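Local atomic coordinates of probable porin (Pseudomonas aeruginosa, PDB entry 4FSP), a protein that forms an outer-membrane beta-barrel of the OprD family and probably acts as a porin for small solutes. Residues G277-L282 with R323-F328; S319-Y324 with M339-S344. One frame throughout, in Å; residues are numbered along the deposited sequence.

Contact 1 (G277-L282 with R323-F328); sequences GQAFGL and RYDCDF. With C8E ((hydroxyethyloxy)tri(ethyloxy)octane), chain C; C8E ((hydroxyethyloxy)tri(ethyloxy)octane), chain F.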
loop_
_atom_site.group_PDB
_atom_site.type_symbol
_atom_site.label_atom_id
_atom_site.label_comp_id
_atom_site.label_asym_id
_atom_site.label_seq_id
_atom_site.Cartn_x
_atom_site.Cartn_y
_atom_site.Cartn_z
ATOM N N GLY A 277 9.618 17.141 15.044
ATOM C CA GLY A 277 9.830 16.489 13.762
ATOM C C GLY A 277 10.468 15.108 13.812
ATOM O O GLY A 277 10.684 14.480 12.772
ATOM N N GLN A 278 10.764 14.623 15.012
ATOM C CA GLN A 278 11.361 13.299 15.139
ATOM C C GLN A 278 10.326 12.227 15.453
ATOM O O GLN A 278 9.294 12.513 16.052
ATOM C CB GLN A 278 12.451 13.302 16.215
ATOM C CG GLN A 278 13.687 14.088 15.811
ATOM C CD GLN A 278 14.785 13.980 16.838
ATOM O OE1 GLN A 278 15.781 13.285 16.632
ATOM N NE2 GLN A 278 14.608 14.666 17.958
ATOM N N ALA A 279 10.623 10.990 15.059
ATOM C CA ALA A 279 9.778 9.847 15.397
ATOM C C ALA A 279 10.614 8.605 15.670
ATOM O O ALA A 279 11.572 8.314 14.949
ATOM C CB ALA A 279 8.754 9.571 14.277
ATOM N N PHE A 280 10.249 7.871 16.716
ATOM C CA PHE A 280 10.927 6.623 17.025
ATOM C C PHE A 280 9.893 5.499 17.022
ATOM O O PHE A 280 8.844 5.598 17.656
ATOM C CB PHE A 280 11.608 6.686 18.388
ATOM C CG PHE A 280 12.541 7.852 18.563
ATOM C CD1 PHE A 280 12.065 9.086 18.972
ATOM C CD2 PHE A 280 13.898 7.704 18.365
ATOM C CE1 PHE A 280 12.920 10.152 19.156
ATOM C CE2 PHE A 280 14.762 8.771 18.552
ATOM C CZ PHE A 280 14.269 9.994 18.944
ATOM N N GLY A 281 10.199 4.425 16.317
ATOM C CA GLY A 281 9.223 3.385 16.116
ATOM C C GLY A 281 9.792 2.020 16.407
ATOM O O GLY A 281 10.969 1.738 16.172
ATOM N N LEU A 282 8.912 1.168 16.913
ATOM C CA LEU A 282 9.233 -0.188 17.276
ATOM C C LEU A 282 8.153 -0.997 16.608
ATOM O O LEU A 282 6.958 -0.676 16.741
ATOM C CB LEU A 282 9.136 -0.338 18.793
ATOM C CG LEU A 282 9.335 -1.731 19.383
ATOM C CD1 LEU A 282 10.723 -2.222 19.059
ATOM C CD2 LEU A 282 9.131 -1.698 20.892
ATOM N N ARG A 323 12.903 1.986 14.025
ATOM C CA ARG A 323 12.818 2.962 12.957
ATOM C C ARG A 323 12.960 4.377 13.512
ATOM O O ARG A 323 12.418 4.698 14.567
ATOM C CB ARG A 323 11.485 2.800 12.222
ATOM C CG ARG A 323 11.143 3.970 11.331
ATOM C CD ARG A 323 9.890 3.738 10.495
ATOM N NE ARG A 323 9.545 4.963 9.782
ATOM C CZ ARG A 323 8.896 5.012 8.622
ATOM N NH1 ARG A 323 8.501 3.893 8.027
ATOM N NH2 ARG A 323 8.642 6.186 8.060
ATOM N N TYR A 324 13.696 5.219 12.798
ATOM C CA TYR A 324 13.818 6.609 13.177
ATOM C C TYR A 324 13.489 7.509 11.995
ATOM O O TYR A 324 14.029 7.318 10.902
ATOM C CB TYR A 324 15.242 6.894 13.644
ATOM C CG TYR A 324 15.524 8.362 13.839
ATOM C CD1 TYR A 324 15.151 9.009 15.008
ATOM C CD2 TYR A 324 16.174 9.100 12.867
ATOM C CE1 TYR A 324 15.408 10.350 15.205
ATOM C CE2 TYR A 324 16.440 10.452 13.057
ATOM C CZ TYR A 324 16.055 11.068 14.232
ATOM O OH TYR A 324 16.303 12.409 14.442
ATOM N N ASP A 325 12.610 8.488 12.214
ATOM C CA ASP A 325 12.330 9.514 11.207
ATOM C C ASP A 325 12.734 10.880 11.723
ATOM O O ASP A 325 12.637 11.149 12.923
ATOM C CB ASP A 325 10.842 9.565 10.863
ATOM C CG ASP A 325 10.353 8.299 10.210
ATOM O OD1 ASP A 325 10.083 7.306 10.933
ATOM O OD2 ASP A 325 10.232 8.298 8.969
ATOM N N CYS A 326 13.176 11.740 10.810
ATOM C CA CYS A 326 13.469 13.130 11.141
ATOM C C CYS A 326 13.034 14.083 10.037
ATOM O O CYS A 326 13.385 13.895 8.870
ATOM C CB CYS A 326 14.957 13.324 11.431
ATOM S SG CYS A 326 15.376 15.015 11.910
ATOM N N ASP A 327 12.255 15.095 10.415
ATOM C CA ASP A 327 11.877 16.185 9.522
ATOM C C ASP A 327 12.763 17.368 9.881
ATOM O O ASP A 327 12.786 17.805 11.032
ATOM C CB ASP A 327 10.409 16.562 9.737
ATOM C CG ASP A 327 9.883 17.538 8.685
ATOM O OD1 ASP A 327 10.691 18.170 7.979
ATOM O OD2 ASP A 327 8.647 17.678 8.563
ATOM N N PHE A 328 13.504 17.889 8.912
ATOM C CA PHE A 328 14.396 18.996 9.216
ATOM C C PHE A 328 13.678 20.331 9.073
ATOM O O PHE A 328 14.294 21.388 9.160
ATOM C CB PHE A 328 15.669 18.922 8.363
ATOM C CG PHE A 328 16.474 17.676 8.606
ATOM C CD1 PHE A 328 17.338 17.591 9.689
ATOM C CD2 PHE A 328 16.347 16.575 7.769
ATOM C CE1 PHE A 328 18.073 16.432 9.929
ATOM C CE2 PHE A 328 17.082 15.413 8.002
ATOM C CZ PHE A 328 17.948 15.343 9.087
HETATM C C1 C8E C . 20.029 6.979 13.539
HETATM C C2 C8E C . 19.518 7.369 14.923
HETATM C C3 C8E C . 19.502 8.886 15.090
HETATM C C4 C8E C . 18.872 9.314 16.415
HETATM C C5 C8E C . 18.973 10.825 16.644
HETATM C C6 C8E C . 18.089 11.218 17.819
HETATM C C7 C8E C . 18.273 12.648 18.321
HETATM C C8 C8E C . 17.347 12.830 19.522
HETATM O O9 C8E C . 17.703 13.907 20.364
HETATM C C10 C8E C . 16.781 14.969 20.276
HETATM C C11 C8E C . 15.797 14.919 21.443
HETATM O O12 C8E C . 14.606 15.584 21.070
HETATM C C7 C8E F . 22.109 13.075 6.160
HETATM C C8 C8E F . 21.290 13.971 7.083
HETATM O O9 C8E F . 21.947 15.199 7.358
HETATM C C10 C8E F . 21.190 16.328 6.969
HETATM C C11 C8E F . 21.040 17.279 8.156
HETATM O O12 C8E F . 21.717 18.509 7.982
HETATM C C13 C8E F . 20.983 19.620 8.468
HETATM C C14 C8E F . 21.558 20.940 7.954
HETATM O O15 C8E F . 22.028 21.719 9.040
HETATM C C16 C8E F . 22.484 23.024 8.719
HETATM C C17 C8E F . 21.602 23.707 7.679
HETATM O O18 C8E F . 20.625 24.479 8.341
HETATM C C19 C8E F . 21.116 25.745 8.720
HETATM C C20 C8E F . 20.142 26.820 8.253
HETATM O O HOH W 1 10.030 6.279 13.513
#
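Strands 278-288 and 318-327 pair edge to edge here as antiparallel neighbours in the wall of the barrel, with Q278 facing C326 and F280 facing Y324. The backbone ladder runs from D327 N bonded to G277 O to the reciprocal pair of G281 and R323. On the face carrying Q278, F280 and Y324, the Y324 ring is the centrepiece. Its CG stands anti to the backbone N (chi1 170°), and from there the ring lies beside F280, CD1 coming 3.6 Å from F280 CE2 with the planes inclined at 56°. Y324 OH donates to Q278 OE1 at the ring edge, the amide plane almost perpendicular to the ring; the modelled 2.4 Å is shorter than a normal hydrogen bond, its exact length doubtful. The octyl chain of the C8E detergent (chain C) lies over one face of the tyrosine, C5 3.8 Å from Y324 CZ. On the opposite side of the sheet A279 CB meets D325 CB at 4.0 Å, while R323 grips D325 side-on, NE reaching OD1 at 2.7 Å and NH2 reaching OD2. Detergent over the tyrosine's face and at the phenylalanine's edge, with a charged pair opposite, is consistent with a porin wall, lipid-facing outside and polar toward the lumen.

Contact 2 (S319-Y324 with M339-S344); sequences SWQLRY and MTRYFS. With C8E ((hydroxyethyloxy)tri(ethyloxy)octane), chain C.
Six backbone hydrogen bonds tie W320, L322 and Y324 to S344, Y342 and T340, two for each pair, making the ladder of an antiparallel beta hairpin in the porin barrel. The bond from Y324 N to T340 O is 2.8 Å long. Between these rungs, the non-hydrogen-bonded pairs Q321-F343 and R323-R341 turn their side chains to the face away from Y324 and Y342. A water joins three of them: it donates to Q321 OE1 at 2.6 Å and accepts from R323 NH1 and R341 NH1, lying at the edge of both guanidinium groups. The two arginines extend side by side, their planes 84° apart, with R323 NH1 and R341 NH1 separated by 3.6 Å. This like-charge approach is probably eased by the shared water and by acids, D325 for R323 and D362 for R341. M339 crosses R323 at about a right angle and lays CG over one guanidinium face, 3.6 Å from R323 NE; bends at chi2 and chi3 carry its CE over a face of the R341 guanidinium. Farther along, Q321 runs beside F343, and its amide is also held by N305 and the V304 carbonyl. F343 CG points anti to its own carbonyl carbon (chi1 -48°), which swings the ring toward the glutamine. The amide and ring planes are inclined at 42°, with Q321 NE2 3.3 Å from F343 CE2.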
loop_
_atom_site.group_PDB
_atom_site.type_symbol
_atom_site.label_atom_id
_atom_site.label_comp_id
_atom_site.label_asym_id
_atom_site.label_seq_id
_atom_site.Cartn_x
_atom_site.Cartn_y
_atom_site.Cartn_z
ATOM N N SER A 319 9.819 -11.235 13.710
ATOM C CA SER A 319 10.740 -10.146 13.375
ATOM C C SER A 319 10.517 -8.895 14.221
ATOM O O SER A 319 9.394 -8.629 14.677
ATOM C CB SER A 319 10.612 -9.788 11.888
ATOM O OG SER A 319 9.289 -9.352 11.600
ATOM N N TRP A 320 11.592 -8.126 14.407
ATOM C CA TRP A 320 11.566 -6.873 15.169
ATOM C C TRP A 320 12.047 -5.755 14.283
ATOM O O TRP A 320 12.920 -5.968 13.440
ATOM C CB TRP A 320 12.527 -6.941 16.362
ATOM C CG TRP A 320 12.040 -7.766 17.486
ATOM C CD1 TRP A 320 12.357 -9.070 17.751
ATOM C CD2 TRP A 320 11.137 -7.350 18.523
ATOM N NE1 TRP A 320 11.705 -9.489 18.892
ATOM C CE2 TRP A 320 10.952 -8.454 19.383
ATOM C CE3 TRP A 320 10.472 -6.151 18.806
ATOM C CZ2 TRP A 320 10.125 -8.392 20.506
ATOM C CZ3 TRP A 320 9.652 -6.091 19.921
ATOM C CH2 TRP A 320 9.485 -7.204 20.755
ATOM N N GLN A 321 11.522 -4.558 14.506
ATOM C CA GLN A 321 11.927 -3.400 13.726
ATOM C C GLN A 321 12.172 -2.215 14.642
ATOM O O GLN A 321 11.405 -1.981 15.590
ATOM C CB GLN A 321 10.852 -3.035 12.680
ATOM C CG GLN A 321 11.211 -1.823 11.779
ATOM C CD GLN A 321 10.015 -1.262 11.007
ATOM O OE1 GLN A 321 10.064 -0.139 10.493
ATOM N NE2 GLN A 321 8.931 -2.042 10.927
ATOM N N LEU A 322 13.252 -1.484 14.362
ATOM C CA LEU A 322 13.488 -0.165 14.948
ATOM C C LEU A 322 13.503 0.829 13.810
ATOM O O LEU A 322 14.075 0.564 12.755
ATOM C CB LEU A 322 14.844 -0.092 15.646
ATOM C CG LEU A 322 14.997 -0.479 17.114
ATOM C CD1 LEU A 322 13.725 -1.071 17.670
ATOM C CD2 LEU A 322 16.170 -1.445 17.273
ATOM N N ARG A 323 12.903 1.986 14.025
ATOM C CA ARG A 323 12.818 2.962 12.957
ATOM C C ARG A 323 12.960 4.377 13.512
ATOM O O ARG A 323 12.418 4.698 14.567
ATOM C CB ARG A 323 11.485 2.800 12.222
ATOM C CG ARG A 323 11.143 3.970 11.331
ATOM C CD ARG A 323 9.890 3.738 10.495
ATOM N NE ARG A 323 9.545 4.963 9.782
ATOM C CZ ARG A 323 8.896 5.012 8.622
ATOM N NH1 ARG A 323 8.501 3.893 8.027
ATOM N NH2 ARG A 323 8.642 6.186 8.060
ATOM N N TYR A 324 13.696 5.219 12.798
ATOM C CA TYR A 324 13.818 6.609 13.177
ATOM C C TYR A 324 13.489 7.509 11.995
ATOM O O TYR A 324 14.029 7.318 10.902
ATOM C CB TYR A 324 15.242 6.894 13.644
ATOM C CG TYR A 324 15.524 8.362 13.839
ATOM C CD1 TYR A 324 15.151 9.009 15.008
ATOM C CD2 TYR A 324 16.174 9.100 12.867
ATOM C CE1 TYR A 324 15.408 10.350 15.205
ATOM C CE2 TYR A 324 16.440 10.452 13.057
ATOM C CZ TYR A 324 16.055 11.068 14.232
ATOM O OH TYR A 324 16.303 12.409 14.442
ATOM N N MET A 339 14.726 9.022 6.856
ATOM C CA MET A 339 14.220 7.869 7.601
ATOM C C MET A 339 15.236 6.739 7.546
ATOM O O MET A 339 15.893 6.542 6.523
ATOM C CB MET A 339 12.866 7.399 7.041
ATOM C CG MET A 339 12.240 6.199 7.775
ATOM S SD MET A 339 12.888 4.569 7.296
ATOM C CE MET A 339 11.907 4.257 5.820
ATOM N N THR A 340 15.366 6.007 8.649
ATOM C CA THR A 340 16.173 4.795 8.680
ATOM C C THR A 340 15.450 3.746 9.496
ATOM O O THR A 340 14.823 4.068 10.502
ATOM C CB THR A 340 17.507 5.005 9.392
ATOM O OG1 THR A 340 17.960 6.345 9.176
ATOM C CG2 THR A 340 18.531 4.010 8.865
ATOM N N ARG A 341 15.557 2.489 9.087
ATOM C CA ARG A 341 14.924 1.415 9.840
ATOM C C ARG A 341 15.725 0.132 9.710
ATOM O O ARG A 341 16.414 -0.109 8.708
ATOM C CB ARG A 341 13.469 1.203 9.384
ATOM C CG ARG A 341 13.320 0.979 7.873
ATOM C CD ARG A 341 11.841 0.860 7.459
ATOM N NE ARG A 341 11.697 0.730 6.007
ATOM C CZ ARG A 341 10.541 0.809 5.360
ATOM N NH1 ARG A 341 9.416 1.004 6.035
ATOM N NH2 ARG A 341 10.509 0.691 4.040
ATOM N N TYR A 342 15.629 -0.693 10.735
ATOM C CA TYR A 342 16.339 -1.951 10.749
ATOM C C TYR A 342 15.350 -3.033 11.156
ATOM O O TYR A 342 14.580 -2.852 12.111
ATOM C CB TYR A 342 17.521 -1.872 11.728
ATOM C CG TYR A 342 18.236 -3.182 11.895
ATOM C CD1 TYR A 342 19.136 -3.626 10.941
ATOM C CD2 TYR A 342 18.012 -3.977 13.009
ATOM C CE1 TYR A 342 19.790 -4.836 11.091
ATOM C CE2 TYR A 342 18.661 -5.181 13.171
ATOM C CZ TYR A 342 19.543 -5.608 12.207
ATOM O OH TYR A 342 20.190 -6.811 12.365
ATOM N N PHE A 343 15.352 -4.140 10.416
ATOM C CA PHE A 343 14.487 -5.277 10.729
ATOM C C PHE A 343 15.369 -6.487 10.946
ATOM O O PHE A 343 16.328 -6.696 10.202
ATOM C CB PHE A 343 13.574 -5.688 9.561
ATOM C CG PHE A 343 12.835 -4.573 8.881
ATOM C CD1 PHE A 343 13.441 -3.829 7.868
ATOM C CD2 PHE A 343 11.496 -4.340 9.175
ATOM C CE1 PHE A 343 12.735 -2.831 7.200
ATOM C CE2 PHE A 343 10.791 -3.341 8.515
ATOM C CZ PHE A 343 11.408 -2.586 7.529
ATOM N N SER A 344 14.995 -7.327 11.901
ATOM C CA SER A 344 15.690 -8.586 12.131
ATOM C C SER A 344 14.683 -9.729 12.290
ATOM O O SER A 344 13.759 -9.648 13.109
ATOM C CB SER A 344 16.568 -8.483 13.376
ATOM O OG SER A 344 17.081 -9.759 13.726
HETATM C C1 C8E C . 20.029 6.979 13.539
HETATM C C2 C8E C . 19.518 7.369 14.923
HETATM C C3 C8E C . 19.502 8.886 15.090
HETATM C C4 C8E C . 18.872 9.314 16.415
HETATM C C5 C8E C . 18.973 10.825 16.644
HETATM C C6 C8E C . 18.089 11.218 17.819
HETATM C C7 C8E C . 18.273 12.648 18.321
HETATM C C8 C8E C . 17.347 12.830 19.522
HETATM O O9 C8E C . 17.703 13.907 20.364
HETATM C C10 C8E C . 16.781 14.969 20.276
HETATM C C11 C8E C . 15.797 14.919 21.443
HETATM O O12 C8E C . 14.606 15.584 21.070
HETATM O O HOH W 2 8.554 1.029 8.691
#

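Going from the N terminus, the chain enters contact 1 at 277-282 on strand 278-288; 29 residues lie between that strand and strand 318-327. Residues 319-324 come first on the latter and belong to contact 2; 323-328 complete contact 1, so the two contacts overlap at R323 and Y324. A shorter connection then leads to 339-344, where contact 2 closes the hairpin with strand 336-346. The two spans overlap, sharing 319-328, and neither encloses the other. Strand 318-327 joins the three barrel strands as their common middle: L282 packs on L322 between strands 278-288 and 318-327, and D325 OD2, 3.1 Å from M339 CG, carries the packing on to strand 336-346.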